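Local coordinates for GDNF family receptor alpha-3 (Homo sapiens, PDB 2GH0), which serves as the cell-surface receptor for artemin, a growth factor that supports sensory and sympathetic neurons and whose binding leads to autophosphorylation and activation of the RET receptor, at residues Asn97-Arg102 and Gly172-Glu177; Leu13-Leu18 and Leu67-Pro72; Gly33-Gly38 and Leu47-Thr52. All blocks are in the same frame, centred on the assembly; numbering follows the deposited sequence.

The chain is the part of the receptor that carries two GDNF/GAS1 domains, both largely helical and rich in disulfides. Interactions 2 and 3 belong to the first domain: 33-38 and 47-52 lie within the loop that 13-18 and 67-72 close, and the centres of the two contacts are 20 Å apart. Interaction 1 belongs to the second domain, on the other side of the chain's centre from interaction 2; those two centres are 34 Å apart, against 28 Å between interactions 1 and 3. Another protein chain, probably the artemin ligand, touches residues of interactions 2 and 3 but none of interaction 1. Each contact holds at least one disulfide cysteine: in turn C98, C68 with C70, and C36.

Interaction 1: Asn97-Arg102 and Gly172-Glu177; sequences NCLELR and GNLQEE
L99 and R102, one helical turn apart, meet L174 and E177, spaced in the same way, where two helices of the second GDNF/GAS1 domain come together beside the C98-C166 disulfide. The leucines form the apolar half of this surface contact. L99 CD1 lies 3.8 Å from L174 CD1 and also near L174 CB, with the two side chains slanted across each other, while the other branch, CD2, rests 4.1 Å from the backbone O of E177. The polar half is a salt bridge between crossed chains. R102 has CG anti to the backbone N and then bends at chi3 (53°), whereas E177 runs extended beyond CG, and the two chains cross at about a right angle. R102 NH2 donates to E177 OE2 over 2.9 Å, at an N-H...O angle of 152°. The oxygen lies in the guanidinium plane, yet the donor comes from above the carboxylate plane, the two planes being 48° apart. A leucine in place of R102 would probably leave the E177 carboxylate without its charged mate and freer to turn. Just before the first helix, N97 caps its start, OD1 accepting from L99 N at 3.0 Å.

Interaction 2: Leu13-Leu18 and Leu67-Pro72; sequences LKFAML and LCPCAP
F15 projects from helix 11-20 against C68 and P69, packing this helix of the first GDNF/GAS1 domain onto the irregular segment that follows helix 59-66. The disulfide between C12 and C68 ties the same two pieces together, C12 lying one helical turn before F15. At the base of the side chain, F15 CB stands 4.6 Å from C68 CB, and CG is at nearly the same distance from it. With CG anti to the carbonyl carbon (chi1 -76°), the ring is carried on past the cysteine, which brings CD1 closest to it, 4.3 Å from C68 CB. Next round the ring, CE1 meets the proline, at 4.2 Å from P69 CD. The tip, CZ, stands farther off, 5.2 Å from P69 CD, and CD2 and CE2 are more distant still from this segment. The contact is therefore carried by CD1 and CE1, which follow the chain as it runs from cysteine to proline. It is entirely apolar and of modest size, burying 89 Å² in all. Two further rings surround F15: F206 meets it edge-to-face, and H202, from helix 189-205, meets it with the ring planes at about 50°. H202 also touches P69 and, through ND1, is hydrogen-bonded to L67 O. On the cysteine itself, the methylene rather than the sulfur faces the phenylalanine, C68 SG being 5.6 Å from F15 CB.

Interaction 3: Gly33-Gly38 and Leu47-Thr52; sequences GEACSG and LRQLLT
This is a small, mainly apolar contact in which A35, from helix 23-35, and the next residue, C36, pack against Q49 and L50 on one face of helix 43-56. A35 CB sits 3.6 Å from Q49 CG, with Q49 CB a little farther off. It is thus the aliphatic base of the glutamine that meets the alanine methyl: CG lies anti to the carbonyl carbon, and the chain bends at chi2 (-57°) on its way to the amide. Beside this pair, C36 SG approaches the branch point of L50, 4.3 Å from CG. The same sulfur is joined to C46 in a disulfide, a covalent link from C36 to helix 43-56 that belongs to the cystine-braced helical build of the first GDNF/GAS1 domain. L50 also packs on Y32 and A90. Close by, S37 OG is hydrogen-bonded to a polar side chain of another protein chain, which places this corner at the border with that partner. Along helix 43-56, R48 O accepts from both T52 N and T52 OG1, reached from opposite faces of its carbonyl plane, and R48 NH2 donates to T52 OG1 at 3.2 Å.

Interaction 1: Asn97-Arg102 and Gly172-Glu177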
loop_
_atom_site.group_PDB
_atom_site.type_symbol
_atom_site.label_atom_id
_atom_site.label_comp_id
_atom_site.label_asym_id
_atom_site.label_seq_id
_atom_site.Cartn_x
_atom_site.Cartn_y
_atom_site.Cartn_z
ATOM N N ASN C 97 53.540 -0.639 -20.669
ATOM C CA ASN C 97 54.393 -1.552 -21.421
ATOM C C ASN C 97 53.870 -2.987 -21.251
ATOM O O ASN C 97 53.365 -3.381 -20.169
ATOM C CB ASN C 97 55.846 -1.416 -20.958
ATOM C CG ASN C 97 56.761 -2.322 -21.704
ATOM O OD1 ASN C 97 56.919 -3.465 -21.313
ATOM N ND2 ASN C 97 57.378 -1.820 -22.797
ATOM N N CYS C 98 53.894 -3.775 -22.310
ATOM C CA CYS C 98 53.274 -5.121 -22.176
ATOM C C CYS C 98 53.923 -6.009 -21.104
ATOM O O CYS C 98 53.200 -6.809 -20.473
ATOM C CB CYS C 98 53.340 -5.872 -23.473
ATOM S SG CYS C 98 52.295 -5.124 -24.771
ATOM N N LEU C 99 55.258 -5.899 -20.984
ATOM C CA LEU C 99 56.074 -6.664 -20.014
ATOM C C LEU C 99 55.815 -6.259 -18.566
ATOM O O LEU C 99 55.772 -7.128 -17.689
ATOM C CB LEU C 99 57.588 -6.566 -20.320
ATOM C CG LEU C 99 57.976 -7.133 -21.688
ATOM C CD1 LEU C 99 59.429 -6.821 -21.943
ATOM C CD2 LEU C 99 57.626 -8.638 -21.802
ATOM N N GLU C 100 55.653 -4.960 -18.308
ATOM C CA GLU C 100 55.041 -4.487 -17.021
ATOM C C GLU C 100 53.649 -5.002 -16.683
ATOM O O GLU C 100 53.358 -5.372 -15.545
ATOM C CB GLU C 100 55.016 -2.965 -17.035
ATOM C CG GLU C 100 56.441 -2.493 -16.952
ATOM C CD GLU C 100 57.192 -3.295 -15.889
ATOM O OE1 GLU C 100 56.583 -3.338 -14.740
ATOM O OE2 GLU C 100 58.353 -3.844 -16.185
ATOM N N LEU C 101 52.759 -4.953 -17.653
ATOM C CA LEU C 101 51.432 -5.548 -17.491
ATOM C C LEU C 101 51.457 -7.055 -17.103
ATOM O O LEU C 101 50.736 -7.493 -16.183
ATOM C CB LEU C 101 50.670 -5.355 -18.809
ATOM C CG LEU C 101 49.157 -5.541 -18.787
ATOM C CD1 LEU C 101 48.454 -4.644 -17.686
ATOM C CD2 LEU C 101 48.530 -5.349 -20.216
ATOM N N ARG C 102 52.221 -7.876 -17.851
ATOM C CA ARG C 102 52.398 -9.289 -17.479
ATOM C C ARG C 102 52.945 -9.462 -16.070
ATOM O O ARG C 102 52.582 -10.396 -15.372
ATOM C CB ARG C 102 53.375 -9.985 -18.428
ATOM C CG ARG C 102 53.257 -11.523 -18.351
ATOM C CD ARG C 102 54.166 -12.263 -19.368
ATOM N NE ARG C 102 55.561 -11.801 -19.233
ATOM C CZ ARG C 102 56.537 -12.122 -20.081
ATOM N NH1 ARG C 102 56.281 -12.956 -21.064
ATOM N NH2 ARG C 102 57.776 -11.652 -19.912
ATOM N N GLY C 172 62.726 -0.869 -24.659
ATOM C CA GLY C 172 64.185 -0.774 -24.627
ATOM C C GLY C 172 64.816 -2.000 -25.277
ATOM O O GLY C 172 64.350 -2.254 -26.490
ATOM N N ASN C 173 66.087 -2.607 -24.476
ATOM C CA ASN C 173 66.741 -3.843 -24.964
ATOM C C ASN C 173 65.879 -5.126 -24.952
ATOM O O ASN C 173 66.413 -6.226 -25.272
ATOM C CB ASN C 173 68.076 -4.085 -24.189
ATOM C CG ASN C 173 69.268 -3.214 -24.728
ATOM O OD1 ASN C 173 70.442 -3.499 -24.420
ATOM N ND2 ASN C 173 68.884 -2.261 -25.515
ATOM N N LEU C 174 64.615 -4.972 -24.592
ATOM C CA LEU C 174 63.714 -6.082 -24.458
ATOM C C LEU C 174 62.575 -5.981 -25.460
ATOM O O LEU C 174 61.549 -6.661 -25.323
ATOM C CB LEU C 174 63.071 -6.074 -23.086
ATOM C CG LEU C 174 63.932 -6.665 -21.826
ATOM C CD1 LEU C 174 63.035 -6.942 -20.628
ATOM C CD2 LEU C 174 64.568 -7.993 -22.204
ATOM N N GLN C 175 62.776 -5.138 -26.473
ATOM C CA GLN C 175 61.796 -4.985 -27.539
ATOM C C GLN C 175 61.260 -6.320 -28.064
ATOM O O GLN C 175 60.031 -6.520 -28.181
ATOM C CB GLN C 175 62.417 -4.157 -28.671
ATOM C CG GLN C 175 61.377 -3.891 -29.793
ATOM C CD GLN C 175 60.371 -2.805 -29.406
ATOM O OE1 GLN C 175 60.691 -1.911 -28.607
ATOM N NE2 GLN C 175 59.196 -2.833 -30.016
ATOM N N GLU C 176 62.151 -7.261 -28.365
ATOM C CA GLU C 176 61.641 -8.523 -28.948
ATOM C C GLU C 176 60.794 -9.345 -27.963
ATOM O O GLU C 176 59.859 -9.993 -28.353
ATOM C CB GLU C 176 62.751 -9.376 -29.520
ATOM C CG GLU C 176 63.436 -8.701 -30.704
ATOM C CD GLU C 176 64.692 -9.434 -31.196
ATOM O OE1 GLU C 176 65.761 -9.476 -30.500
ATOM O OE2 GLU C 176 64.605 -9.941 -32.336
ATOM N N GLU C 177 61.205 -9.389 -26.696
ATOM C CA GLU C 177 60.461 -10.145 -25.716
ATOM C C GLU C 177 59.093 -9.539 -25.625
ATOM O O GLU C 177 58.101 -10.251 -25.492
ATOM C CB GLU C 177 61.124 -10.103 -24.346
ATOM C CG GLU C 177 60.559 -11.202 -23.466
ATOM C CD GLU C 177 61.015 -11.168 -22.012
ATOM O OE1 GLU C 177 62.027 -10.517 -21.684
ATOM O OE2 GLU C 177 60.318 -11.825 -21.210
#

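Interaction 2: Leu13-Leu18 and Leu67-Pro72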
loop_
_atom_site.group_PDB
_atom_site.type_symbol
_atom_site.label_atom_id
_atom_site.label_comp_id
_atom_site.label_asym_id
_atom_site.label_seq_id
_atom_site.Cartn_x
_atom_site.Cartn_y
_atom_site.Cartn_z
ATOM N N LEU C 13 23.818 -7.598 -31.837
ATOM C CA LEU C 13 22.605 -7.280 -31.084
ATOM C C LEU C 13 21.799 -8.559 -30.869
ATOM O O LEU C 13 21.360 -8.826 -29.761
ATOM C CB LEU C 13 21.736 -6.217 -31.805
ATOM C CG LEU C 13 20.404 -5.852 -31.116
ATOM C CD1 LEU C 13 20.564 -5.529 -29.611
ATOM C CD2 LEU C 13 19.705 -4.696 -31.819
ATOM N N LYS C 14 21.556 -9.319 -31.937
ATOM C CA LYS C 14 20.817 -10.589 -31.780
ATOM C C LYS C 14 21.441 -11.541 -30.748
ATOM O O LYS C 14 20.713 -12.148 -29.910
ATOM C CB LYS C 14 20.610 -11.279 -33.136
ATOM C CG LYS C 14 19.645 -10.547 -34.040
ATOM C CD LYS C 14 19.556 -11.324 -35.376
ATOM C CE LYS C 14 18.620 -10.691 -36.403
ATOM N NZ LYS C 14 18.051 -11.762 -37.353
ATOM N N PHE C 15 22.760 -11.720 -30.789
ATOM C CA PHE C 15 23.397 -12.568 -29.765
ATOM C C PHE C 15 23.360 -12.052 -28.328
ATOM O O PHE C 15 23.291 -12.848 -27.388
ATOM C CB PHE C 15 24.819 -12.957 -30.155
ATOM C CG PHE C 15 24.851 -14.039 -31.207
ATOM C CD1 PHE C 15 25.037 -13.709 -32.551
ATOM C CD2 PHE C 15 24.692 -15.363 -30.833
ATOM C CE1 PHE C 15 25.047 -14.686 -33.557
ATOM C CE2 PHE C 15 24.678 -16.370 -31.819
ATOM C CZ PHE C 15 24.858 -16.034 -33.188
ATOM N N ALA C 16 23.423 -10.736 -28.166
ATOM C CA ALA C 16 23.182 -10.105 -26.845
ATOM C C ALA C 16 21.810 -10.516 -26.385
ATOM O O ALA C 16 21.604 -10.897 -25.253
ATOM C CB ALA C 16 23.293 -8.561 -26.927
ATOM N N MET C 17 20.848 -10.424 -27.269
ATOM C CA MET C 17 19.474 -10.755 -26.878
ATOM C C MET C 17 19.222 -12.259 -26.610
ATOM O O MET C 17 18.358 -12.604 -25.767
ATOM C CB MET C 17 18.509 -10.165 -27.907
ATOM C CG MET C 17 18.541 -8.608 -27.892
ATOM S SD MET C 17 18.193 -7.853 -26.276
ATOM C CE MET C 17 19.802 -7.559 -25.590
ATOM N N LEU C 18 19.938 -13.163 -27.312
ATOM C CA LEU C 18 19.899 -14.596 -26.941
ATOM C C LEU C 18 20.331 -14.819 -25.518
ATOM O O LEU C 18 19.817 -15.666 -24.801
ATOM C CB LEU C 18 20.822 -15.412 -27.813
ATOM C CG LEU C 18 20.444 -16.220 -29.007
ATOM C CD1 LEU C 18 21.714 -17.064 -29.369
ATOM C CD2 LEU C 18 19.188 -17.109 -28.753
ATOM N N LEU C 67 31.938 -13.054 -29.543
ATOM C CA LEU C 67 32.561 -13.466 -30.835
ATOM C C LEU C 67 31.528 -13.432 -31.891
ATOM O O LEU C 67 31.342 -14.370 -32.631
ATOM C CB LEU C 67 33.257 -14.835 -30.771
ATOM C CG LEU C 67 34.259 -14.967 -29.605
ATOM C CD1 LEU C 67 34.947 -16.343 -29.486
ATOM C CD2 LEU C 67 35.308 -13.854 -29.621
ATOM N N CYS C 68 30.887 -12.273 -32.004
ATOM C CA CYS C 68 29.710 -12.158 -32.891
ATOM C C CYS C 68 30.159 -11.548 -34.206
ATOM O O CYS C 68 31.120 -10.670 -34.253
ATOM C CB CYS C 68 28.585 -11.352 -32.203
ATOM S SG CYS C 68 29.136 -9.739 -31.560
ATOM N N PRO C 69 29.577 -12.026 -35.308
ATOM C CA PRO C 69 30.049 -11.598 -36.621
ATOM C C PRO C 69 29.438 -10.256 -37.082
ATOM O O PRO C 69 28.277 -10.021 -36.789
ATOM C CB PRO C 69 29.551 -12.732 -37.530
ATOM C CG PRO C 69 28.321 -13.217 -36.895
ATOM C CD PRO C 69 28.462 -13.012 -35.392
ATOM N N CYS C 70 30.208 -9.429 -37.830
ATOM C CA CYS C 70 29.780 -8.122 -38.335
ATOM C C CYS C 70 30.134 -8.020 -39.804
ATOM O O CYS C 70 31.256 -8.356 -40.191
ATOM C CB CYS C 70 30.465 -6.963 -37.596
ATOM S SG CYS C 70 29.981 -6.853 -35.823
ATOM N N ALA C 71 29.229 -7.499 -40.612
ATOM C CA ALA C 71 29.572 -7.183 -42.002
ATOM C C ALA C 71 30.719 -6.152 -42.013
ATOM O O ALA C 71 30.871 -5.367 -41.061
ATOM C CB ALA C 71 28.347 -6.663 -42.766
ATOM N N PRO C 72 31.550 -6.147 -43.091
ATOM C CA PRO C 72 32.739 -5.289 -43.167
ATOM C C PRO C 72 32.385 -3.795 -42.949
ATOM O O PRO C 72 33.052 -3.090 -42.172
ATOM C CB PRO C 72 33.188 -5.471 -44.643
ATOM C CG PRO C 72 31.885 -5.887 -45.396
ATOM C CD PRO C 72 31.312 -6.857 -44.370
#

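Interaction 3: Gly33-Gly38 and Leu47-Thr52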
loop_
_atom_site.group_PDB
_atom_site.type_symbol
_atom_site.label_atom_id
_atom_site.label_comp_id
_atom_site.label_asym_id
_atom_site.label_seq_id
_atom_site.Cartn_x
_atom_site.Cartn_y
_atom_site.Cartn_z
ATOM N N GLY C 33 27.239 -5.449 -16.609
ATOM C CA GLY C 33 26.824 -4.225 -17.267
ATOM C C GLY C 33 26.620 -3.133 -16.234
ATOM O O GLY C 33 26.965 -1.972 -16.473
ATOM N N GLU C 34 26.017 -3.501 -15.099
ATOM C CA GLU C 34 25.827 -2.564 -13.980
ATOM C C GLU C 34 27.158 -2.124 -13.358
ATOM O O GLU C 34 27.339 -0.926 -13.065
ATOM C CB GLU C 34 24.951 -3.177 -12.878
ATOM C CG GLU C 34 24.705 -2.244 -11.694
ATOM C CD GLU C 34 23.656 -2.760 -10.723
ATOM O OE1 GLU C 34 23.298 -3.961 -10.773
ATOM O OE2 GLU C 34 23.206 -1.951 -9.874
ATOM N N ALA C 35 28.016 -3.095 -13.083
ATOM C CA ALA C 35 29.360 -2.856 -12.487
ATOM C C ALA C 35 30.307 -2.024 -13.379
ATOM O O ALA C 35 31.169 -1.325 -12.884
ATOM C CB ALA C 35 30.000 -4.157 -12.100
ATOM N N CYS C 36 30.058 -2.040 -14.680
ATOM C CA CYS C 36 30.947 -1.471 -15.652
ATOM C C CYS C 36 30.415 -0.193 -16.302
ATOM O O CYS C 36 31.087 0.375 -17.166
ATOM C CB CYS C 36 31.251 -2.505 -16.723
ATOM S SG CYS C 36 32.040 -4.026 -16.154
ATOM N N SER C 37 29.231 0.258 -15.887
ATOM C CA SER C 37 28.605 1.476 -16.402
ATOM C C SER C 37 29.133 2.782 -15.792
ATOM O O SER C 37 29.480 2.860 -14.602
ATOM C CB SER C 37 27.074 1.466 -16.107
ATOM O OG SER C 37 26.457 0.413 -16.814
ATOM N N GLY C 38 29.116 3.813 -16.635
ATOM C CA GLY C 38 28.919 5.215 -16.166
ATOM C C GLY C 38 30.273 5.843 -16.175
ATOM O O GLY C 38 31.269 5.109 -16.294
ATOM N N LEU C 47 35.781 -5.594 -13.221
ATOM C CA LEU C 47 36.657 -6.699 -13.632
ATOM C C LEU C 47 36.155 -8.004 -12.984
ATOM O O LEU C 47 36.115 -9.033 -13.622
ATOM C CB LEU C 47 38.096 -6.374 -13.147
ATOM C CG LEU C 47 39.186 -5.902 -14.075
ATOM C CD1 LEU C 47 38.780 -5.463 -15.514
ATOM C CD2 LEU C 47 40.249 -5.006 -13.286
ATOM N N ARG C 48 35.785 -7.956 -11.721
ATOM C CA ARG C 48 35.329 -9.129 -10.986
ATOM C C ARG C 48 33.995 -9.661 -11.580
ATOM O O ARG C 48 33.798 -10.871 -11.712
ATOM C CB ARG C 48 35.096 -8.759 -9.511
ATOM C CG ARG C 48 34.573 -9.902 -8.650
ATOM C CD ARG C 48 35.590 -11.069 -8.652
ATOM N NE ARG C 48 35.138 -12.151 -9.548
ATOM C CZ ARG C 48 35.774 -13.309 -9.728
ATOM N NH1 ARG C 48 36.919 -13.577 -9.088
ATOM N NH2 ARG C 48 35.241 -14.219 -10.512
ATOM N N GLN C 49 33.116 -8.753 -11.972
ATOM C CA GLN C 49 31.823 -9.186 -12.620
ATOM C C GLN C 49 32.045 -9.766 -14.014
ATOM O O GLN C 49 31.307 -10.670 -14.454
ATOM C CB GLN C 49 30.805 -8.031 -12.634
ATOM C CG GLN C 49 30.355 -7.614 -11.215
ATOM C CD GLN C 49 29.763 -8.829 -10.481
ATOM O OE1 GLN C 49 28.816 -9.446 -10.953
ATOM N NE2 GLN C 49 30.377 -9.214 -9.388
ATOM N N LEU C 50 33.032 -9.251 -14.743
ATOM C CA LEU C 50 33.459 -9.863 -16.026
ATOM C C LEU C 50 33.987 -11.292 -15.833
ATOM O O LEU C 50 33.608 -12.226 -16.588
ATOM C CB LEU C 50 34.497 -8.963 -16.769
ATOM C CG LEU C 50 33.892 -7.708 -17.429
ATOM C CD1 LEU C 50 35.018 -6.809 -17.815
ATOM C CD2 LEU C 50 33.072 -8.052 -18.700
ATOM N N LEU C 51 34.839 -11.477 -14.837
ATOM C CA LEU C 51 35.402 -12.792 -14.566
ATOM C C LEU C 51 34.299 -13.787 -14.247
ATOM O O LEU C 51 34.293 -14.921 -14.766
ATOM C CB LEU C 51 36.393 -12.723 -13.407
ATOM C CG LEU C 51 37.798 -12.179 -13.774
ATOM C CD1 LEU C 51 38.504 -11.875 -12.481
ATOM C CD2 LEU C 51 38.598 -13.162 -14.608
ATOM N N THR C 52 33.364 -13.363 -13.421
ATOM C CA THR C 52 32.210 -14.230 -13.050
ATOM C C THR C 52 31.385 -14.554 -14.264
ATOM O O THR C 52 30.938 -15.701 -14.432
ATOM C CB THR C 52 31.344 -13.522 -12.047
ATOM O OG1 THR C 52 32.156 -13.308 -10.884
ATOM C CG2 THR C 52 30.124 -14.349 -11.681
#